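Local structure of hypothetical protein PA3696 (Pseudomonas aeruginosa, 1YOX) at residues Met37-Gly42 with His89-Ala94; Cys114-Phe119 with Gly145-Lys150; Thr179-Ala184 with Ser224-Arg229. The protein is of unknown function but belongs to the AIM24 (mitochondrial biogenesis) family of the cupin clan and forms a beta-rich trimer. One frame throughout, in Å; residues are numbered along the deposited sequence.

Interaction 1 (Met37-Gly42 with His89-Ala94)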
# COMPACT_ATOMS: atom_id res chain seq x y z
N MSE C 37 15.99 -2.37 -6.11
CA MSE C 37 16.10 -1.74 -7.43
C MSE C 37 14.90 -2.04 -8.34
O MSE C 37 14.48 -3.20 -8.48
CB MSE C 37 17.41 -2.14 -8.11
CG MSE C 37 17.27 -3.28 -9.10
SE MSE C 37 16.91 -2.67 -10.94
CE MSE C 37 18.34 -1.46 -10.81
N ASN C 38 14.37 -0.99 -8.97
CA ASN C 38 13.28 -1.11 -9.95
C ASN C 38 13.78 -1.12 -11.39
O ASN C 38 13.24 -1.87 -12.23
CB ASN C 38 12.32 0.06 -9.87
CG ASN C 38 11.64 0.21 -8.53
OD1 ASN C 38 11.36 1.33 -8.12
ND2 ASN C 38 11.33 -0.90 -7.86
N TYR C 39 14.74 -0.24 -11.70
CA TYR C 39 15.28 -0.12 -13.04
C TYR C 39 16.63 0.58 -13.07
O TYR C 39 16.98 1.34 -12.17
CB TYR C 39 14.29 0.56 -14.02
CG TYR C 39 14.01 2.03 -13.73
CD1 TYR C 39 12.84 2.40 -13.08
CD2 TYR C 39 14.92 3.03 -14.10
CE1 TYR C 39 12.57 3.72 -12.79
CE2 TYR C 39 14.64 4.39 -13.79
CZ TYR C 39 13.46 4.71 -13.14
OH TYR C 39 13.12 6.01 -12.82
N MSE C 40 17.37 0.33 -14.13
CA MSE C 40 18.64 0.97 -14.35
C MSE C 40 18.91 1.12 -15.84
O MSE C 40 18.58 0.25 -16.65
CB MSE C 40 19.80 0.23 -13.63
CG MSE C 40 19.89 -1.24 -13.90
SE MSE C 40 21.15 -2.22 -12.73
CE MSE C 40 20.53 -4.02 -13.39
N THR C 41 19.47 2.27 -16.18
CA THR C 41 19.93 2.58 -17.53
C THR C 41 21.21 1.82 -17.90
O THR C 41 21.77 1.07 -17.09
CB THR C 41 20.10 4.13 -17.76
OG1 THR C 41 21.01 4.65 -16.79
CG2 THR C 41 18.79 4.86 -17.65
N GLY C 42 21.66 2.03 -19.14
CA GLY C 42 22.49 1.06 -19.85
C GLY C 42 23.88 0.81 -19.34
O GLY C 42 24.35 -0.33 -19.34
N HIS C 89 21.10 6.46 -14.61
CA HIS C 89 20.07 6.45 -13.59
C HIS C 89 19.79 5.04 -13.09
O HIS C 89 19.87 4.06 -13.86
CB HIS C 89 18.79 7.09 -14.13
CG HIS C 89 18.99 8.47 -14.66
ND1 HIS C 89 18.75 9.61 -13.91
CD2 HIS C 89 19.38 8.91 -15.89
CE1 HIS C 89 19.00 10.68 -14.65
NE2 HIS C 89 19.39 10.28 -15.85
N VAL C 90 19.47 4.96 -11.79
CA VAL C 90 18.97 3.74 -11.15
C VAL C 90 17.89 4.15 -10.14
O VAL C 90 18.14 5.03 -9.34
CB VAL C 90 20.05 3.02 -10.29
CG1 VAL C 90 19.66 1.57 -10.04
CG2 VAL C 90 21.42 3.11 -10.90
N ALA C 91 16.74 3.48 -10.15
CA ALA C 91 15.68 3.75 -9.18
C ALA C 91 15.50 2.63 -8.11
O ALA C 91 15.74 1.44 -8.39
CB ALA C 91 14.35 4.05 -9.90
N PHE C 92 15.08 3.04 -6.91
CA PHE C 92 14.92 2.15 -5.76
C PHE C 92 13.60 2.43 -5.08
O PHE C 92 13.18 3.58 -5.07
CB PHE C 92 16.06 2.34 -4.73
CG PHE C 92 17.42 2.12 -5.31
CD1 PHE C 92 18.23 3.22 -5.64
CD2 PHE C 92 17.89 0.84 -5.56
CE1 PHE C 92 19.47 3.04 -6.18
CE2 PHE C 92 19.13 0.62 -6.12
CZ PHE C 92 19.95 1.73 -6.42
N ALA C 93 12.95 1.38 -4.57
CA ALA C 93 11.72 1.47 -3.74
C ALA C 93 11.69 0.33 -2.71
O ALA C 93 12.20 -0.78 -2.96
CB ALA C 93 10.49 1.43 -4.58
N ALA C 94 11.12 0.62 -1.54
CA ALA C 94 10.93 -0.40 -0.50
C ALA C 94 9.82 -1.40 -0.93
O ALA C 94 9.00 -1.07 -1.78
CB ALA C 94 10.61 0.25 0.83
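Thr41 OG1 is gripped by two consecutive residues of the neighbouring strand, His89 and Gln88: His89 N donates to it at 2.8 Å with an almost straight N-H...O angle of 173°, and Gln88 is its second hydrogen-bond partner. With chi1 at 57°, the hydroxyl sits between the backbone N and the carbonyl carbon of Thr41, turned to the neighbouring strand. Further along, two successive residues face one. Asn38 N donates to Ala91 O at 2.8 Å, and Ala91 N returns a 3.0 Å bond to Tyr39 O. Between the pairs Met37-Phe92 and Met40-Val90, Asn38 and Tyr39 both stand against Ala91, which fits a beta bulge in an otherwise regular antiparallel pairing of strands 37-40 and 88-92. Within the chain 37-40 is an outermost strand, but Tyr39 and Met40 pair with a strand of the second subunit, which continues the sheet into that subunit. The methyl of Ala91 sits over one face of the Tyr39 ring, CB 3.6 Å from the centroid in a CH-pi contact; the Tyr39 hydroxyl is hydrogen-bonded to Glu21. On the other face of the sheet, selenomethionine Met37 bends so that CE presses tightly on Val90 CG1 at 3.4 Å, and Met37 CB meets Phe92 CE2 at 3.8 Å.

Interaction 2 (Cys114-Phe119 with Gly145-Lys150)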
# COMPACT_ATOMS: atom_id res chain seq x y z
N CYS C 114 18.65 3.87 11.95
CA CYS C 114 17.66 3.51 10.97
C CYS C 114 17.19 2.09 11.17
O CYS C 114 18.02 1.21 11.22
CB CYS C 114 18.30 3.60 9.59
SG CYS C 114 17.10 3.67 8.35
N GLN C 115 15.88 1.86 11.28
CA GLN C 115 15.37 0.49 11.24
C GLN C 115 15.77 -0.15 9.91
O GLN C 115 15.66 0.46 8.87
CB GLN C 115 13.86 0.40 11.46
CG GLN C 115 13.43 -1.04 11.82
CD GLN C 115 11.94 -1.31 11.76
OE1 GLN C 115 11.12 -0.40 11.98
NE2 GLN C 115 11.57 -2.60 11.52
N LYS C 116 16.26 -1.38 9.94
CA LYS C 116 16.84 -1.95 8.73
C LYS C 116 15.86 -2.01 7.55
O LYS C 116 16.24 -1.73 6.40
CB LYS C 116 17.50 -3.31 9.01
CG LYS C 116 17.98 -4.05 7.76
CD LYS C 116 18.46 -5.47 8.09
CE LYS C 116 18.28 -6.39 6.90
NZ LYS C 116 16.82 -6.36 6.37
N ASP C 117 14.60 -2.32 7.83
CA ASP C 117 13.55 -2.42 6.80
C ASP C 117 13.34 -1.06 6.17
O ASP C 117 12.84 -0.98 5.06
CB ASP C 117 12.20 -2.86 7.41
CG ASP C 117 12.10 -4.36 7.58
OD1 ASP C 117 12.66 -5.07 6.72
OD2 ASP C 117 11.44 -4.84 8.55
N SER C 118 13.66 -0.01 6.92
CA SER C 118 13.50 1.34 6.47
C SER C 118 14.65 1.87 5.61
O SER C 118 14.45 2.80 4.84
CB SER C 118 13.25 2.25 7.66
OG SER C 118 11.87 2.34 7.93
N PHE C 119 15.86 1.33 5.75
CA PHE C 119 16.94 1.72 4.86
C PHE C 119 16.59 1.47 3.38
O PHE C 119 16.21 0.36 3.00
CB PHE C 119 18.27 1.03 5.24
CG PHE C 119 19.39 1.35 4.29
CD1 PHE C 119 20.07 2.56 4.37
CD2 PHE C 119 19.73 0.46 3.26
CE1 PHE C 119 21.12 2.88 3.47
CE2 PHE C 119 20.77 0.78 2.35
CZ PHE C 119 21.46 1.98 2.46
N GLY C 145 14.29 -10.50 13.60
CA GLY C 145 14.60 -9.69 14.78
C GLY C 145 14.41 -8.22 14.46
O GLY C 145 14.23 -7.84 13.31
N PHE C 146 14.47 -7.39 15.49
CA PHE C 146 14.42 -5.94 15.33
C PHE C 146 15.86 -5.44 15.22
O PHE C 146 16.68 -5.64 16.12
CB PHE C 146 13.68 -5.27 16.50
CG PHE C 146 13.58 -3.78 16.38
CD1 PHE C 146 12.69 -3.19 15.49
CD2 PHE C 146 14.42 -2.94 17.13
CE1 PHE C 146 12.61 -1.80 15.36
CE2 PHE C 146 14.36 -1.54 17.00
CZ PHE C 146 13.45 -0.97 16.11
N ILE C 147 16.16 -4.78 14.09
CA ILE C 147 17.52 -4.35 13.75
C ILE C 147 17.58 -2.83 13.49
O ILE C 147 16.86 -2.30 12.63
CB ILE C 147 18.07 -5.18 12.57
CG1 ILE C 147 17.97 -6.68 12.89
CG2 ILE C 147 19.50 -4.74 12.19
CD1 ILE C 147 18.06 -7.64 11.67
N LEU C 148 18.40 -2.14 14.28
CA LEU C 148 18.75 -0.74 14.05
C LEU C 148 20.13 -0.64 13.45
O LEU C 148 21.08 -1.14 14.02
CB LEU C 148 18.75 0.08 15.33
CG LEU C 148 17.47 0.78 15.71
CD1 LEU C 148 17.75 1.58 16.97
CD2 LEU C 148 17.00 1.68 14.59
N GLN C 149 20.21 0.00 12.29
CA GLN C 149 21.46 0.29 11.63
C GLN C 149 21.99 1.68 12.00
O GLN C 149 21.22 2.55 12.40
CB GLN C 149 21.29 0.16 10.13
CG GLN C 149 20.99 -1.25 9.71
CD GLN C 149 20.86 -1.38 8.24
OE1 GLN C 149 20.05 -0.68 7.61
NE2 GLN C 149 21.66 -2.26 7.67
N LYS C 150 23.31 1.86 11.89
CA LYS C 150 23.89 3.22 11.95
C LYS C 150 24.47 3.60 10.60
O LYS C 150 25.24 2.86 10.00
CB LYS C 150 24.92 3.42 13.09
CG LYS C 150 26.08 2.43 13.15
CD LYS C 150 27.16 2.90 14.17
CE LYS C 150 28.28 1.84 14.32
NZ LYS C 150 29.06 1.95 15.60
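Two neighbouring strands of a six-stranded antiparallel sheet, 111-115 and 146-152, meet here, consistent with the beta architecture of the cupin clan, just where the first ends in a helical turn leading to strand 119-123 of another sheet. Cys114 and Gln149 form the hydrogen-bonded pair: Cys114 N reaches Gln149 O at 2.9 Å, and Gln149 N reaches Cys114 O at 2.7 Å with an N-H...O angle of 165°. One residue on, Gln115 and Leu148 make a non-hydrogen-bonded pair, and Lys116 N closes the pairing on Ile147 O at 2.9 Å. The chain then turns away; Gln115 O accepts from both Ser118 N and Phe119 N, which closes the turn. On the face of Gln115 and Leu148, the aliphatic part of Gln115 crosses the Phe146 side chain at about a right angle, its CG 3.7 Å from Phe146 CE1. Leu148 packs on the same face through one branch, CD2, which lies 3.4 Å from Cys114 C, against the peptide joining Cys114 to Gln115. Across the sheet, Gln149 extends beyond CG (chi2 -178°) and runs past Lys116 CB and CG to Phe119. Its amide stands nearly perpendicular to the Phe119 ring, the planes 85° apart. Gln149 OE1 is buried without a polar partner in the model, and its close neighbours here are carbons: Lys116 CA at 3.6 Å and Phe119 CB at 3.4 Å.

Interaction 3 (Thr179-Ala184 with Ser224-Arg229)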
# COMPACT_ATOMS: atom_id res chain seq x y z
N THR C 179 6.78 -0.64 18.59
CA THR C 179 8.18 -0.85 18.24
C THR C 179 8.51 -0.80 16.74
O THR C 179 9.46 -0.14 16.35
CB THR C 179 8.75 -2.08 18.98
OG1 THR C 179 8.93 -1.71 20.36
CG2 THR C 179 10.09 -2.53 18.41
N GLY C 180 7.72 -1.45 15.90
CA GLY C 180 7.99 -1.42 14.46
C GLY C 180 7.81 -0.05 13.81
O GLY C 180 8.35 0.17 12.73
N CYS C 181 7.05 0.83 14.46
CA CYS C 181 6.78 2.19 13.98
C CYS C 181 7.97 3.15 13.96
O CYS C 181 7.88 4.24 13.40
CB CYS C 181 5.63 2.82 14.77
SG CYS C 181 4.05 2.12 14.35
N LEU C 182 9.09 2.76 14.55
CA LEU C 182 10.29 3.59 14.49
C LEU C 182 11.06 3.46 13.18
O LEU C 182 11.67 2.44 12.91
CB LEU C 182 11.21 3.27 15.68
CG LEU C 182 12.38 4.22 16.02
CD1 LEU C 182 11.93 5.63 16.18
CD2 LEU C 182 13.12 3.75 17.29
N VAL C 183 11.04 4.51 12.38
CA VAL C 183 11.85 4.57 11.17
C VAL C 183 13.32 4.89 11.44
O VAL C 183 14.20 4.05 11.19
CB VAL C 183 11.28 5.62 10.16
CG1 VAL C 183 12.10 5.63 8.86
CG2 VAL C 183 9.84 5.31 9.87
N ALA C 184 13.56 6.11 11.92
CA ALA C 184 14.90 6.69 12.07
C ALA C 184 14.93 7.68 13.25
O ALA C 184 13.88 8.21 13.65
CB ALA C 184 15.31 7.42 10.77
N SER C 224 3.42 5.15 10.06
CA SER C 224 2.10 4.67 10.46
C SER C 224 1.83 3.20 10.13
O SER C 224 1.01 2.57 10.79
CB SER C 224 1.01 5.53 9.81
OG SER C 224 1.01 5.39 8.40
N LEU C 225 2.47 2.66 9.08
CA LEU C 225 2.20 1.29 8.66
C LEU C 225 3.50 0.56 8.39
O LEU C 225 3.86 0.31 7.24
CB LEU C 225 1.25 1.22 7.46
CG LEU C 225 0.93 -0.20 6.90
CD1 LEU C 225 0.28 -1.11 7.92
CD2 LEU C 225 0.09 -0.10 5.66
N PRO C 226 4.17 0.15 9.48
CA PRO C 226 5.44 -0.51 9.38
C PRO C 226 5.22 -1.88 8.76
O PRO C 226 4.14 -2.47 8.91
CB PRO C 226 5.92 -0.60 10.83
CG PRO C 226 4.73 -0.47 11.69
CD PRO C 226 3.69 0.25 10.88
N PHE C 227 6.23 -2.34 8.04
CA PHE C 227 6.18 -3.61 7.34
C PHE C 227 5.84 -4.76 8.31
O PHE C 227 5.19 -5.75 7.93
CB PHE C 227 7.54 -3.85 6.67
CG PHE C 227 7.69 -5.22 6.08
CD1 PHE C 227 6.95 -5.60 4.97
CD2 PHE C 227 8.59 -6.12 6.62
CE1 PHE C 227 7.10 -6.84 4.42
CE2 PHE C 227 8.75 -7.36 6.07
CZ PHE C 227 8.00 -7.73 4.99
N SER C 228 6.31 -4.62 9.54
CA SER C 228 6.19 -5.66 10.55
C SER C 228 4.74 -5.81 10.94
O SER C 228 4.27 -6.92 11.20
CB SER C 228 7.02 -5.30 11.78
OG SER C 228 6.82 -3.94 12.16
N ARG C 229 4.04 -4.69 10.98
CA ARG C 229 2.63 -4.74 11.22
C ARG C 229 1.88 -5.24 9.99
O ARG C 229 0.95 -6.07 10.10
CB ARG C 229 2.10 -3.39 11.69
CG ARG C 229 0.60 -3.38 11.84
CD ARG C 229 0.08 -2.02 12.20
NE ARG C 229 0.66 -1.53 13.47
CZ ARG C 229 0.25 -0.46 14.13
NH1 ARG C 229 -0.76 0.27 13.66
NH2 ARG C 229 0.84 -0.11 15.26
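A chi1 of -73° sets Cys181 SG opposite its own carbonyl carbon and beside the backbone N, which directs the sulfur to the ring of Pro226, while in Arg229 a bend at chi3 (-60°) turns the guanidinium back toward the same sulfur. Cys181 SG is 3.8 Å from Pro226 CG and slightly farther from CD, so it meets the CG-CD side of the pyrrolidine. Arg229 NH2 approaches to 4.0 Å from Cys181 SG, a van der Waals neighbour and not a bonded one. The polar partners of this NH2 lie beyond the two segments: it forms a salt bridge with Asp178 and a hydrogen bond with the backbone O of Met37 of the third subunit. Gly180 completes the meeting. Its carbonyl O lies 3.2 Å from Pro226 CB, and Ser228 OG comes within 3.6 Å of Gly180 CA, an approach made possible by the absence of a side chain there. No hydrogen bond joins the segments, and they bury 185 Å² in all; the contacts are van der Waals ones, with Ser228 OG and Arg229 NH2 taking part without bonding across. All five touching residues are nevertheless buried, because other parts of the chain and the third subunit, whose Asn38 packs on Cys181, close around them. Pro226 occupies the N-cap position of helix 227-237, so the contact sets the start of that helix against the short 3-10 turn 179-181. This turn leads into strand 182-185, where Val183 and Ala184 both face Trp221 in a classic beta bulge. Strand 219-223, the partner in that bulge, runs on through Ser224 and Leu225 to the helix, whose Phe227 packs among Tyr96 and Phe140.

Interactions 2 and 3 adjoin, their centres 10 Å apart, because strands 111-115 and 182-185 are neighbours in one sheet; Gln115 N lies 2.8 Å from Val183 O, a probable hydrogen bond, and Ser118 OG is 3.4 Å from Val183 CG1. Interaction 1 belongs to a different sheet, with its centre 22 Å from that of interaction 2 and 24 Å from that of interaction 3, and it touches neither within the chain. The trimer joins what the chain separates: Arg229 of interaction 3 bonds to the 37-42 segment of the third subunit, while the 37-42 segment of interaction 1 receives Arg229 of the second subunit. Interactions 1 and 3 lie on opposite sides of the chain's centre.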